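Local coordinates for pectate lyase/Amb allergen (Acidovorax citrulli, PDB 4HWV), which probably cleaves pectate by beta-elimination with the help of a bound calcium ion, as a secreted polysaccharide lyase of family 1, at residues A41-T46 with D75-V80; I54-G59 with K79-R84. All coordinates share one frame; numbering follows the deposited sequence.

Both interactions meet on strand 79-83 and share K79 and V80, their centres about 6 Å apart. Interaction 1 (41-46 with 75-80) is a surface contact: strand 44-47 lies parallel to 79-83, joined by backbone hydrogen bonds and, just before the strands begin, by the R43-D75 salt bridge. Interaction 2 (54-59 with 79-84) is buried and apolar, with helix 50-57 packed on side chains of that strand. Helix 50-57 follows strand 44-47 after a short turn, and the two contacts touch directly, Y45 CD2 lying 3.6 Å from A56 CB. Polar chemistry thus goes with the outer contact, aliphatic chemistry with the inner one.

Interaction 1: residues A41-T46 with D75-V80; sequences AERTYT and DKAPKV
R43 and V80 start the tight part of this contact: V80 N donates to R43 O over 2.9 Å, and two residues further along 41-46 Y45 N donates to V80 O over 2.8 Å. T44 and V80 are bridge partners in parallel register, their side chains on the same face. Beside them the R43 chain lies close along the other segment, R43 CB 3.3 Å from P78 O, while the methyl of A77 covers one face of the guanidinium. R43 CG sits beside the backbone N (chi1 -71°) and the chain runs extended to NE, which carries the group to D75. The planes of guanidinium and carboxylate are turned 76° apart, and R43 NE meets D75 OD2 at 2.5 Å, so short that the exact value is doubtful; the R43 NH2 bond is weak. On the inner side, toward helix 50-57, a water accepts from Y45 OH and donates to D75 OD2 at 2.7 Å. This is the N-terminal end of the right-handed parallel beta-helix of family 1 lyases; strand 79-83 pairs in parallel with 167-171 on its other side. D75 is fixed by an Asx turn, A77 N reaching D75 OD1 (3.0 Å) from above the carboxylate plane, and K79 NZ binds the carbonyls of D75 and A77 and T167 OG1. Toward solvent the contact slackens: E42 OE2 meets R43 NH1 at 3.2 Å, and T44 spends OG1 on A40 O.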
loop_
_atom_site.group_PDB
_atom_site.type_symbol
_atom_site.label_atom_id
_atom_site.label_comp_id
_atom_site.label_asym_id
_atom_site.label_seq_id
_atom_site.Cartn_x
_atom_site.Cartn_y
_atom_site.Cartn_z
ATOM N N ALA A 41 5.522 -31.203 22.548
ATOM C CA ALA A 41 4.902 -31.410 21.246
ATOM C C ALA A 41 3.454 -30.911 21.256
ATOM O O ALA A 41 3.007 -30.299 20.275
ATOM C CB ALA A 41 4.965 -32.875 20.855
ATOM N N GLU A 42 2.744 -31.082 22.373
ATOM C CA GLU A 42 1.341 -30.659 22.403
ATOM C C GLU A 42 1.176 -29.164 22.494
ATOM O O GLU A 42 0.071 -28.664 22.400
ATOM C CB GLU A 42 0.521 -31.359 23.507
ATOM C CG GLU A 42 0.771 -30.935 24.956
ATOM C CD GLU A 42 -0.313 -31.452 25.914
ATOM O OE1 GLU A 42 -1.153 -32.282 25.497
ATOM O OE2 GLU A 42 -0.332 -31.017 27.095
ATOM N N ARG A 43 2.282 -28.445 22.689
ATOM C CA ARG A 43 2.259 -26.995 22.638
ATOM C C ARG A 43 3.138 -26.472 21.506
ATOM O O ARG A 43 3.691 -25.379 21.582
ATOM C CB ARG A 43 2.658 -26.412 23.981
ATOM C CG ARG A 43 1.568 -26.645 25.028
ATOM C CD ARG A 43 1.872 -25.969 26.344
ATOM N NE ARG A 43 0.637 -25.783 27.096
ATOM C CZ ARG A 43 -0.007 -26.745 27.748
ATOM N NH1 ARG A 43 0.468 -27.981 27.769
ATOM N NH2 ARG A 43 -1.141 -26.460 28.377
ATOM N N THR A 44 3.220 -27.250 20.432
ATOM C CA THR A 44 3.878 -26.840 19.193
ATOM C C THR A 44 2.819 -26.843 18.105
ATOM O O THR A 44 2.173 -27.856 17.845
ATOM C CB THR A 44 5.047 -27.778 18.865
ATOM O OG1 THR A 44 5.981 -27.737 19.947
ATOM C CG2 THR A 44 5.746 -27.374 17.576
ATOM N N TYR A 45 2.605 -25.680 17.500
ATOM C CA TYR A 45 1.471 -25.491 16.601
ATOM C C TYR A 45 1.883 -24.796 15.310
ATOM O O TYR A 45 2.828 -23.991 15.293
ATOM C CB TYR A 45 0.439 -24.572 17.249
ATOM C CG TYR A 45 0.033 -24.863 18.681
ATOM C CD1 TYR A 45 -1.102 -25.605 18.965
ATOM C CD2 TYR A 45 0.751 -24.330 19.757
ATOM C CE1 TYR A 45 -1.511 -25.823 20.279
ATOM C CE2 TYR A 45 0.351 -24.530 21.070
ATOM C CZ TYR A 45 -0.780 -25.281 21.312
ATOM O OH TYR A 45 -1.192 -25.457 22.604
ATOM N N THR A 46 1.157 -25.079 14.234
ATOM C CA THR A 46 1.267 -24.302 12.998
ATOM C C THR A 46 -0.103 -23.663 12.770
ATOM O O THR A 46 -1.115 -24.364 12.727
ATOM C CB THR A 46 1.653 -25.175 11.804
ATOM O OG1 THR A 46 2.883 -25.827 12.089
ATOM C CG2 THR A 46 1.806 -24.334 10.538
ATOM N N ASP A 75 -2.295 -19.400 27.928
ATOM C CA ASP A 75 -1.501 -20.543 28.401
ATOM C C ASP A 75 -0.073 -20.113 28.732
ATOM O O ASP A 75 0.656 -19.655 27.854
ATOM C CB ASP A 75 -1.497 -21.594 27.280
ATOM C CG ASP A 75 -0.801 -22.886 27.652
ATOM O OD1 ASP A 75 -0.280 -23.016 28.779
ATOM O OD2 ASP A 75 -0.736 -23.761 26.762
ATOM N N LYS A 76 0.324 -20.254 29.994
ATOM C CA LYS A 76 1.648 -19.831 30.418
ATOM C C LYS A 76 2.749 -20.861 30.183
ATOM O O LYS A 76 3.922 -20.583 30.462
ATOM C CB LYS A 76 1.644 -19.416 31.894
ATOM C CG LYS A 76 0.695 -18.254 32.202
ATOM C CD LYS A 76 0.824 -17.811 33.669
ATOM C CE LYS A 76 -0.338 -16.920 34.074
ATOM N NZ LYS A 76 0.010 -16.014 35.222
ATOM N N ALA A 77 2.391 -22.056 29.720
ATOM C CA ALA A 77 3.401 -23.093 29.464
ATOM C C ALA A 77 4.197 -22.789 28.185
ATOM O O ALA A 77 3.676 -22.183 27.253
ATOM C CB ALA A 77 2.732 -24.441 29.357
ATOM N N PRO A 78 5.460 -23.249 28.119
ATOM C CA PRO A 78 6.246 -23.029 26.895
ATOM C C PRO A 78 5.526 -23.535 25.645
ATOM O O PRO A 78 4.971 -24.641 25.615
ATOM C CB PRO A 78 7.518 -23.838 27.159
ATOM C CG PRO A 78 7.667 -23.777 28.699
ATOM C CD PRO A 78 6.247 -23.891 29.193
ATOM N N LYS A 79 5.515 -22.703 24.613
ATOM C CA LYS A 79 4.836 -23.034 23.368
ATOM C C LYS A 79 5.589 -22.443 22.191
ATOM O O LYS A 79 6.195 -21.366 22.272
ATOM C CB LYS A 79 3.384 -22.526 23.372
ATOM C CG LYS A 79 3.277 -20.994 23.299
ATOM C CD LYS A 79 1.915 -20.447 23.694
ATOM C CE LYS A 79 1.635 -20.586 25.183
ATOM N NZ LYS A 79 2.699 -19.924 26.031
ATOM N N VAL A 80 5.516 -23.152 21.070
ATOM C CA VAL A 80 6.096 -22.709 19.818
ATOM C C VAL A 80 4.984 -22.658 18.800
ATOM O O VAL A 80 4.316 -23.661 18.531
ATOM C CB VAL A 80 7.221 -23.657 19.358
ATOM C CG1 VAL A 80 7.678 -23.307 17.948
ATOM C CG2 VAL A 80 8.378 -23.591 20.355
HETATM O O HOH W 1 -0.288 -23.497 24.123
#

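Interaction 2: residues I54-G59 with K79-R84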
loop_
_atom_site.group_PDB
_atom_site.type_symbol
_atom_site.label_atom_id
_atom_site.label_comp_id
_atom_site.label_asym_id
_atom_site.label_seq_id
_atom_site.Cartn_x
_atom_site.Cartn_y
_atom_site.Cartn_z
ATOM N N ILE A 54 -5.161 -17.727 18.168
ATOM C CA ILE A 54 -5.710 -17.579 19.516
ATOM C C ILE A 54 -5.754 -18.918 20.262
ATOM O O ILE A 54 -5.359 -18.992 21.423
ATOM C CB ILE A 54 -7.090 -16.898 19.476
ATOM C CG1 ILE A 54 -6.923 -15.439 19.059
ATOM C CG2 ILE A 54 -7.808 -17.012 20.836
ATOM C CD1 ILE A 54 -8.220 -14.786 18.592
ATOM N N GLN A 55 -6.215 -19.992 19.613
ATOM C CA GLN A 55 -6.249 -21.268 20.320
ATOM C C GLN A 55 -4.845 -21.714 20.743
ATOM O O GLN A 55 -4.659 -22.284 21.821
ATOM C CB GLN A 55 -6.926 -22.371 19.499
ATOM C CG GLN A 55 -8.425 -22.175 19.275
ATOM C CD GLN A 55 -9.257 -22.069 20.552
ATOM O OE1 GLN A 55 -8.783 -22.307 21.670
ATOM N NE2 GLN A 55 -10.518 -21.688 20.379
ATOM N N ALA A 56 -3.842 -21.465 19.911
ATOM C CA ALA A 56 -2.476 -21.827 20.284
ATOM C C ALA A 56 -2.026 -21.029 21.511
ATOM O O ALA A 56 -1.457 -21.571 22.471
ATOM C CB ALA A 56 -1.531 -21.626 19.108
ATOM N N LEU A 57 -2.310 -19.733 21.501
ATOM C CA LEU A 57 -1.927 -18.877 22.626
ATOM C C LEU A 57 -2.663 -19.246 23.911
ATOM O O LEU A 57 -2.145 -19.035 25.015
ATOM C CB LEU A 57 -2.193 -17.407 22.276
ATOM C CG LEU A 57 -1.316 -16.826 21.163
ATOM C CD1 LEU A 57 -1.880 -15.512 20.678
ATOM C CD2 LEU A 57 0.131 -16.633 21.607
ATOM N N TYR A 58 -3.871 -19.787 23.756
ATOM C CA TYR A 58 -4.742 -20.099 24.888
ATOM C C TYR A 58 -4.767 -21.602 25.206
ATOM O O TYR A 58 -5.569 -22.059 26.017
ATOM C CB TYR A 58 -6.171 -19.593 24.615
ATOM C CG TYR A 58 -6.355 -18.097 24.820
ATOM C CD1 TYR A 58 -5.699 -17.169 24.009
ATOM C CD2 TYR A 58 -7.193 -17.613 25.821
ATOM C CE1 TYR A 58 -5.860 -15.807 24.199
ATOM C CE2 TYR A 58 -7.376 -16.244 26.007
ATOM C CZ TYR A 58 -6.697 -15.348 25.192
ATOM O OH TYR A 58 -6.841 -13.989 25.345
ATOM N N GLY A 59 -3.884 -22.380 24.585
ATOM C CA GLY A 59 -3.848 -23.812 24.847
ATOM C C GLY A 59 -5.195 -24.477 24.649
ATOM O O GLY A 59 -5.609 -25.342 25.431
ATOM N N LYS A 79 5.515 -22.703 24.613
ATOM C CA LYS A 79 4.836 -23.034 23.368
ATOM C C LYS A 79 5.589 -22.443 22.191
ATOM O O LYS A 79 6.195 -21.366 22.272
ATOM C CB LYS A 79 3.384 -22.526 23.372
ATOM C CG LYS A 79 3.277 -20.994 23.299
ATOM C CD LYS A 79 1.915 -20.447 23.694
ATOM C CE LYS A 79 1.635 -20.586 25.183
ATOM N NZ LYS A 79 2.699 -19.924 26.031
ATOM N N VAL A 80 5.516 -23.152 21.070
ATOM C CA VAL A 80 6.096 -22.709 19.818
ATOM C C VAL A 80 4.984 -22.658 18.800
ATOM O O VAL A 80 4.316 -23.661 18.531
ATOM C CB VAL A 80 7.221 -23.657 19.358
ATOM C CG1 VAL A 80 7.678 -23.307 17.948
ATOM C CG2 VAL A 80 8.378 -23.591 20.355
ATOM N N ILE A 81 4.769 -21.461 18.248
ATOM C CA ILE A 81 3.665 -21.216 17.332
ATOM C C ILE A 81 4.273 -20.726 16.018
ATOM O O ILE A 81 4.856 -19.635 15.953
ATOM C CB ILE A 81 2.683 -20.163 17.907
ATOM C CG1 ILE A 81 2.105 -20.643 19.244
ATOM C CG2 ILE A 81 1.585 -19.869 16.900
ATOM C CD1 ILE A 81 1.394 -19.558 20.029
ATOM N N ARG A 82 4.141 -21.546 14.977
ATOM C CA ARG A 82 4.690 -21.212 13.671
ATOM C C ARG A 82 3.594 -20.623 12.798
ATOM O O ARG A 82 2.476 -21.136 12.771
ATOM C CB ARG A 82 5.333 -22.435 13.016
ATOM C CG ARG A 82 6.483 -22.971 13.850
ATOM C CD ARG A 82 7.368 -23.964 13.115
ATOM N NE ARG A 82 8.370 -24.496 14.033
ATOM C CZ ARG A 82 9.578 -23.970 14.233
ATOM N NH1 ARG A 82 9.982 -22.882 13.578
ATOM N NH2 ARG A 82 10.382 -24.544 15.116
ATOM N N ILE A 83 3.913 -19.521 12.119
ATOM C CA ILE A 83 2.929 -18.818 11.303
ATOM C C ILE A 83 3.057 -19.266 9.847
ATOM O O ILE A 83 4.093 -19.052 9.211
ATOM C CB ILE A 83 3.139 -17.285 11.357
ATOM C CG1 ILE A 83 3.266 -16.802 12.813
ATOM C CG2 ILE A 83 2.048 -16.563 10.532
ATOM C CD1 ILE A 83 2.074 -17.108 13.684
ATOM N N ARG A 84 2.010 -19.910 9.338
ATOM C CA ARG A 84 1.957 -20.343 7.948
ATOM C C ARG A 84 1.155 -19.355 7.128
ATOM O O ARG A 84 -0.063 -19.261 7.274
ATOM C CB ARG A 84 1.352 -21.748 7.801
ATOM C CG ARG A 84 1.470 -22.279 6.373
ATOM C CD ARG A 84 0.790 -23.623 6.107
ATOM N NE ARG A 84 1.291 -24.740 6.897
ATOM C CZ ARG A 84 2.453 -25.349 6.684
ATOM N NH1 ARG A 84 3.276 -24.911 5.736
ATOM N NH2 ARG A 84 2.804 -26.382 7.434
#
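I81 pushes its CD1 into the angle between A56 and L57 on the last turn of helix 50-57, and those three residues bury the most surface here. With CG1 beside the backbone N (chi1 -60°) and CD1 extended beyond it, the ethyl arm of I81 reaches straight across. I81 CD1 comes to 3.7 Å from A56 CB, and I81 CG1 follows the same methyl at 3.8 Å. The small A56 points at the strand and lets the backbones approach, its CA 6.8 Å from that of I81. L57 arrives differently: it leaves the backbone pointing away from the strand, yet L57 CD2 swings back to 3.6 Å from I81 CD1, the side chains crossing at about a right angle. Next to them the aliphatic part of K79 runs past the carbonyl end of the helix, K79 CD 3.8 Å from A56 O, before its amine turns to A77 O and other acceptors. The helix stops in a Schellman motif with G59 at C', N60 N bonding Q55 O and G59 N making a weak bond to A56 O. Its position is consistent with the helix that caps the N-terminal end of the parallel beta-helix in pectate lyases; Y45 and V47 flank the cluster, and L169 packs on I81. With aliphatic side-chain contacts and no polar pair between the segments, close packing and burial seat the helix end on the strand.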